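Local coordinates for uncharacterized protein (Cricetid herpesvirus 2, PDB 4ZKQ), which probably acts as a herpesvirus decoy receptor that binds host chemokines, at residues Arg186-Leu198 with Asn205-Ile217. Numbering follows the deposited sequence.
Sequences REEGLEMKQVDCL and NQTCIATTLSKKI. With NAG (2-acetamido-2-deoxy-beta-D-glucopyranose), chain B.
Leu-190 and Leu-213 lie side by side on one face of an antiparallel hairpin, CD1 of Leu-190 3.7 Å from CD2 of Leu-213. With CG of Leu-190 anti to the backbone N (chi1 -176°), the side chain also meets the Thr-211 methyl. On this same face the extended Gln-194 side chain crosses that of Thr-207 at a slant, NE2 of Gln-194 3.5 Å from CG2 of Thr-207. On the opposite face, shared with Lys-193 and Ala-210, Val-195 reaches two residues of strand 206-223, CG1 4.1 Å from CB of Ala-210 and CG2 3.9 Å from CB of Cys-208.

Backbone pairing sets this register: Glu-191 with Thr-212 and Lys-193 with Ala-210 each exchange two hydrogen bonds. At Val-195 one bond remains, its N donating to Cys-208 O at 2.9 Å (N-H...O 166°). In place of a direct return bond, a water accepts from Cys-208 N and Gln-194 NE2 and donates to Val-195 O. Just beyond, the disulfide joins SG of Cys-197 to SG of Cys-208 at 2.0 Å (chi3 115°).

Strand 233-244 flanks the other edge of strand 206-223, and Lys-61 forms a salt bridge with Glu-191. The hairpin is thus fastened covalently just past its last direct backbone hydrogen bond; the disulfide closes the connection containing Asn-205, bonded through ND2 to the sugar, and fixes the strand separation there.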
loop_
_atom_site.group_PDB
_atom_site.type_symbol
_atom_site.label_atom_id
_atom_site.label_comp_id
_atom_site.label_asym_id
_atom_site.label_seq_id
_atom_site.Cartn_x
_atom_site.Cartn_y
_atom_site.Cartn_z
ATOM N N ARG A 186 -7.766 -13.681 -10.006
ATOM C CA ARG A 186 -7.432 -12.339 -10.494
ATOM C C ARG A 186 -6.092 -12.309 -11.227
ATOM O O ARG A 186 -5.222 -11.492 -10.928
ATOM C CB ARG A 186 -7.420 -11.360 -9.321
ATOM C CG ARG A 186 -8.728 -11.366 -8.549
ATOM C CD ARG A 186 -8.612 -10.611 -7.239
ATOM N NE ARG A 186 -9.851 -10.629 -6.467
ATOM C CZ ARG A 186 -10.278 -11.673 -5.764
ATOM N NH1 ARG A 186 -9.575 -12.795 -5.751
ATOM N NH2 ARG A 186 -11.406 -11.596 -5.072
ATOM N N GLU A 187 -5.947 -13.186 -12.216
ATOM C CA GLU A 187 -4.653 -13.428 -12.847
ATOM C C GLU A 187 -4.143 -12.269 -13.708
ATOM O O GLU A 187 -2.954 -12.210 -14.019
ATOM C CB GLU A 187 -4.731 -14.712 -13.689
ATOM C CG GLU A 187 -5.701 -14.633 -14.845
ATOM C CD GLU A 187 -5.998 -15.996 -15.460
ATOM O OE1 GLU A 187 -5.586 -17.026 -14.883
ATOM O OE2 GLU A 187 -6.649 -16.033 -16.519
ATOM N N GLU A 188 -5.024 -11.348 -14.092
ATOM C CA GLU A 188 -4.612 -10.168 -14.845
ATOM C C GLU A 188 -4.277 -8.968 -13.936
ATOM O O GLU A 188 -3.833 -7.921 -14.414
ATOM C CB GLU A 188 -5.706 -9.791 -15.857
ATOM C CG GLU A 188 -5.834 -10.821 -16.992
ATOM C CD GLU A 188 -7.018 -10.592 -17.925
ATOM O OE1 GLU A 188 -7.577 -9.475 -17.959
ATOM O OE2 GLU A 188 -7.393 -11.553 -18.637
ATOM N N GLY A 189 -4.442 -9.143 -12.626
ATOM C CA GLY A 189 -4.241 -8.066 -11.670
ATOM C C GLY A 189 -2.781 -7.716 -11.434
ATOM O O GLY A 189 -2.451 -6.558 -11.186
ATOM N N LEU A 190 -1.919 -8.726 -11.488
ATOM C CA LEU A 190 -0.475 -8.536 -11.463
ATOM C C LEU A 190 0.134 -9.294 -12.628
ATOM O O LEU A 190 -0.045 -10.503 -12.748
ATOM C CB LEU A 190 0.139 -9.025 -10.150
ATOM C CG LEU A 190 1.649 -8.810 -9.936
ATOM C CD1 LEU A 190 1.948 -8.698 -8.448
ATOM C CD2 LEU A 190 2.476 -9.943 -10.525
ATOM N N GLU A 191 0.845 -8.572 -13.482
ATOM C CA GLU A 191 1.604 -9.175 -14.573
ATOM C C GLU A 191 3.066 -8.785 -14.395
ATOM O O GLU A 191 3.361 -7.626 -14.108
ATOM C CB GLU A 191 1.081 -8.701 -15.933
ATOM C CG GLU A 191 -0.401 -8.991 -16.201
ATOM C CD GLU A 191 -0.693 -10.442 -16.560
ATOM O OE1 GLU A 191 0.189 -11.308 -16.383
ATOM O OE2 GLU A 191 -1.820 -10.715 -17.030
ATOM N N MET A 192 3.973 -9.746 -14.536
ATOM C CA MET A 192 5.401 -9.458 -14.451
ATOM C C MET A 192 6.130 -10.000 -15.675
ATOM O O MET A 192 5.825 -11.090 -16.159
ATOM C CB MET A 192 5.999 -10.046 -13.169
ATOM C CG MET A 192 5.907 -11.548 -13.075
ATOM S SD MET A 192 6.252 -12.198 -11.417
ATOM C CE MET A 192 7.794 -11.372 -11.027
ATOM N N LYS A 193 7.080 -9.222 -16.182
ATOM C CA LYS A 193 7.905 -9.663 -17.300
ATOM C C LYS A 193 9.304 -9.069 -17.219
ATOM O O LYS A 193 9.483 -7.912 -16.842
ATOM C CB LYS A 193 7.252 -9.288 -18.633
ATOM C CG LYS A 193 7.019 -7.794 -18.832
ATOM C CD LYS A 193 6.616 -7.483 -20.272
ATOM C CE LYS A 193 6.128 -6.046 -20.422
ATOM N NZ LYS A 193 6.809 -5.332 -21.540
ATOM N N GLN A 194 10.299 -9.870 -17.567
ATOM C CA GLN A 194 11.654 -9.365 -17.644
ATOM C C GLN A 194 11.780 -8.458 -18.858
ATOM O O GLN A 194 11.277 -8.775 -19.937
ATOM C CB GLN A 194 12.661 -10.509 -17.715
ATOM C CG GLN A 194 14.094 -10.030 -17.806
ATOM C CD GLN A 194 15.081 -11.164 -17.755
ATOM O OE1 GLN A 194 14.698 -12.333 -17.735
ATOM N NE2 GLN A 194 16.364 -10.828 -17.724
ATOM N N VAL A 195 12.428 -7.316 -18.658
ATOM C CA VAL A 195 12.676 -6.354 -19.721
ATOM C C VAL A 195 14.165 -6.042 -19.769
ATOM O O VAL A 195 14.891 -6.301 -18.810
ATOM C CB VAL A 195 11.883 -5.049 -19.512
ATOM C CG1 VAL A 195 10.387 -5.297 -19.670
ATOM C CG2 VAL A 195 12.193 -4.443 -18.145
ATOM N N ASP A 196 14.622 -5.489 -20.887
ATOM C CA ASP A 196 16.012 -5.073 -21.013
ATOM C C ASP A 196 16.264 -3.850 -20.149
ATOM O O ASP A 196 15.462 -2.914 -20.131
ATOM C CB ASP A 196 16.359 -4.763 -22.471
ATOM C CG ASP A 196 16.236 -5.977 -23.374
ATOM O OD1 ASP A 196 16.771 -7.047 -23.014
ATOM O OD2 ASP A 196 15.597 -5.862 -24.442
ATOM N N CYS A 197 17.369 -3.861 -19.416
ATOM C CA CYS A 197 17.772 -2.688 -18.656
ATOM C C CYS A 197 18.244 -1.608 -19.647
ATOM O O CYS A 197 19.069 -1.894 -20.518
ATOM C CB CYS A 197 18.873 -3.048 -17.647
ATOM S SG CYS A 197 18.404 -4.312 -16.437
ATOM N N LEU A 198 17.727 -0.384 -19.498
ATOM C CA LEU A 198 18.005 0.703 -20.433
ATOM C C LEU A 198 19.064 1.695 -19.941
ATOM O O LEU A 198 19.804 2.265 -20.762
ATOM C CB LEU A 198 16.720 1.465 -20.754
ATOM C CG LEU A 198 15.548 0.645 -21.288
ATOM C CD1 LEU A 198 14.428 1.591 -21.689
ATOM C CD2 LEU A 198 15.979 -0.230 -22.455
ATOM N N ASN A 205 25.062 -8.360 -12.093
ATOM C CA ASN A 205 24.064 -9.271 -12.647
ATOM C C ASN A 205 22.675 -8.637 -12.672
ATOM O O ASN A 205 21.663 -9.288 -12.405
ATOM C CB ASN A 205 24.069 -10.594 -11.868
ATOM C CG ASN A 205 25.060 -11.589 -12.450
ATOM O OD1 ASN A 205 25.964 -11.198 -13.188
ATOM N ND2 ASN A 205 24.895 -12.872 -12.133
ATOM N N GLN A 206 22.642 -7.360 -13.039
ATOM C CA GLN A 206 21.417 -6.584 -13.001
ATOM C C GLN A 206 20.365 -7.173 -13.923
ATOM O O GLN A 206 20.617 -7.444 -15.097
ATOM C CB GLN A 206 21.683 -5.130 -13.373
ATOM C CG GLN A 206 20.443 -4.260 -13.267
ATOM C CD GLN A 206 20.758 -2.782 -13.228
ATOM O OE1 GLN A 206 21.722 -2.355 -12.590
ATOM N NE2 GLN A 206 19.941 -1.990 -13.908
ATOM N N THR A 207 19.184 -7.372 -13.355
ATOM C CA THR A 207 18.054 -7.964 -14.049
ATOM C C THR A 207 16.851 -7.060 -13.834
ATOM O O THR A 207 16.501 -6.762 -12.693
ATOM C CB THR A 207 17.762 -9.379 -13.525
ATOM O OG1 THR A 207 18.952 -10.171 -13.610
ATOM C CG2 THR A 207 16.651 -10.048 -14.322
ATOM N N CYS A 208 16.235 -6.611 -14.924
ATOM C CA CYS A 208 15.135 -5.658 -14.842
ATOM C C CYS A 208 13.786 -6.327 -15.085
ATOM O O CYS A 208 13.624 -7.126 -16.011
ATOM C CB CYS A 208 15.345 -4.517 -15.834
ATOM S SG CYS A 208 16.799 -3.510 -15.465
ATOM N N ILE A 209 12.830 -5.984 -14.228
ATOM C CA ILE A 209 11.490 -6.560 -14.253
ATOM C C ILE A 209 10.460 -5.451 -14.248
ATOM O O ILE A 209 10.553 -4.517 -13.446
ATOM C CB ILE A 209 11.216 -7.461 -13.032
ATOM C CG1 ILE A 209 12.283 -8.544 -12.894
ATOM C CG2 ILE A 209 9.825 -8.099 -13.119
ATOM C CD1 ILE A 209 12.771 -8.673 -11.475
ATOM N N ALA A 210 9.478 -5.565 -15.138
ATOM C CA ALA A 210 8.321 -4.689 -15.129
ATOM C C ALA A 210 7.157 -5.442 -14.494
ATOM O O ALA A 210 6.836 -6.553 -14.910
ATOM C CB ALA A 210 7.969 -4.233 -16.534
ATOM N N THR A 211 6.560 -4.846 -13.465
ATOM C CA THR A 211 5.385 -5.413 -12.813
ATOM C C THR A 211 4.227 -4.454 -13.010
ATOM O O THR A 211 4.293 -3.307 -12.575
ATOM C CB THR A 211 5.613 -5.653 -11.305
ATOM O OG1 THR A 211 6.657 -6.615 -11.127
ATOM C CG2 THR A 211 4.336 -6.175 -10.628
ATOM N N THR A 212 3.182 -4.910 -13.691
ATOM C CA THR A 212 2.001 -4.086 -13.907
ATOM C C THR A 212 0.909 -4.509 -12.931
ATOM O O THR A 212 0.518 -5.675 -12.887
ATOM C CB THR A 212 1.504 -4.189 -15.364
ATOM O OG1 THR A 212 2.582 -3.861 -16.248
ATOM C CG2 THR A 212 0.340 -3.232 -15.621
ATOM N N LEU A 213 0.455 -3.550 -12.132
ATOM C CA LEU A 213 -0.625 -3.757 -11.178
ATOM C C LEU A 213 -1.887 -3.119 -11.728
ATOM O O LEU A 213 -1.901 -1.924 -12.007
ATOM C CB LEU A 213 -0.267 -3.152 -9.817
ATOM C CG LEU A 213 1.026 -3.654 -9.170
ATOM C CD1 LEU A 213 1.389 -2.815 -7.951
ATOM C CD2 LEU A 213 0.905 -5.118 -8.791
ATOM N N SER A 214 -2.942 -3.911 -11.886
ATOM C CA SER A 214 -4.201 -3.407 -12.424
ATOM C C SER A 214 -5.345 -3.776 -11.495
ATOM O O SER A 214 -5.601 -4.953 -11.271
ATOM C CB SER A 214 -4.461 -3.974 -13.822
ATOM O OG SER A 214 -3.338 -3.786 -14.664
ATOM N N LYS A 215 -6.014 -2.761 -10.956
ATOM C CA LYS A 215 -7.119 -2.956 -10.036
ATOM C C LYS A 215 -8.416 -2.425 -10.622
ATOM O O LYS A 215 -8.471 -1.301 -11.134
ATOM C CB LYS A 215 -6.844 -2.265 -8.698
ATOM C CG LYS A 215 -8.065 -2.222 -7.770
ATOM C CD LYS A 215 -7.714 -1.633 -6.401
ATOM C CE LYS A 215 -6.900 -2.605 -5.544
ATOM N NZ LYS A 215 -6.403 -1.968 -4.280
ATOM N N LYS A 216 -9.468 -3.224 -10.523
ATOM C CA LYS A 216 -10.787 -2.756 -10.921
ATOM C C LYS A 216 -11.388 -1.934 -9.789
ATOM O O LYS A 216 -11.853 -2.462 -8.778
ATOM C CB LYS A 216 -11.715 -3.911 -11.292
ATOM C CG LYS A 216 -13.106 -3.425 -11.721
ATOM C CD LYS A 216 -13.991 -4.552 -12.224
ATOM C CE LYS A 216 -15.368 -4.041 -12.633
ATOM N NZ LYS A 216 -16.315 -5.164 -12.894
ATOM N N ILE A 217 -11.363 -0.625 -9.977
ATOM C CA ILE A 217 -11.904 0.308 -9.001
ATOM C C ILE A 217 -12.137 1.611 -9.746
ATOM O O ILE A 217 -11.305 2.027 -10.555
ATOM C CB ILE A 217 -10.949 0.499 -7.797
ATOM C CG1 ILE A 217 -11.595 1.361 -6.704
ATOM C CG2 ILE A 217 -9.628 1.101 -8.248
ATOM C CD1 ILE A 217 -10.917 1.225 -5.351
HETATM C C1 NAG B . 25.787 -13.878 -12.674
HETATM C C2 NAG B . 27.240 -13.655 -12.420
HETATM C C3 NAG B . 27.776 -14.746 -11.481
HETATM C C4 NAG B . 26.743 -14.994 -10.390
HETATM C C5 NAG B . 25.564 -15.696 -11.025
HETATM C C6 NAG B . 24.267 -15.426 -10.275
HETATM C C7 NAG B . 28.638 -12.561 -14.180
HETATM C C8 NAG B . 29.318 -12.661 -15.506
HETATM N N2 NAG B . 27.908 -13.700 -13.667
HETATM O O3 NAG B . 28.970 -14.330 -10.903
HETATM O O4 NAG B . 27.372 -15.790 -9.401
HETATM O O5 NAG B . 25.403 -15.248 -12.365
HETATM O O6 NAG B . 23.790 -16.640 -9.704
HETATM O O7 NAG B . 28.713 -11.520 -13.551
HETATM O O HOH W 1 -1.860 -5.974 -14.607
HETATM O O HOH W 2 16.855 -7.898 -17.417
#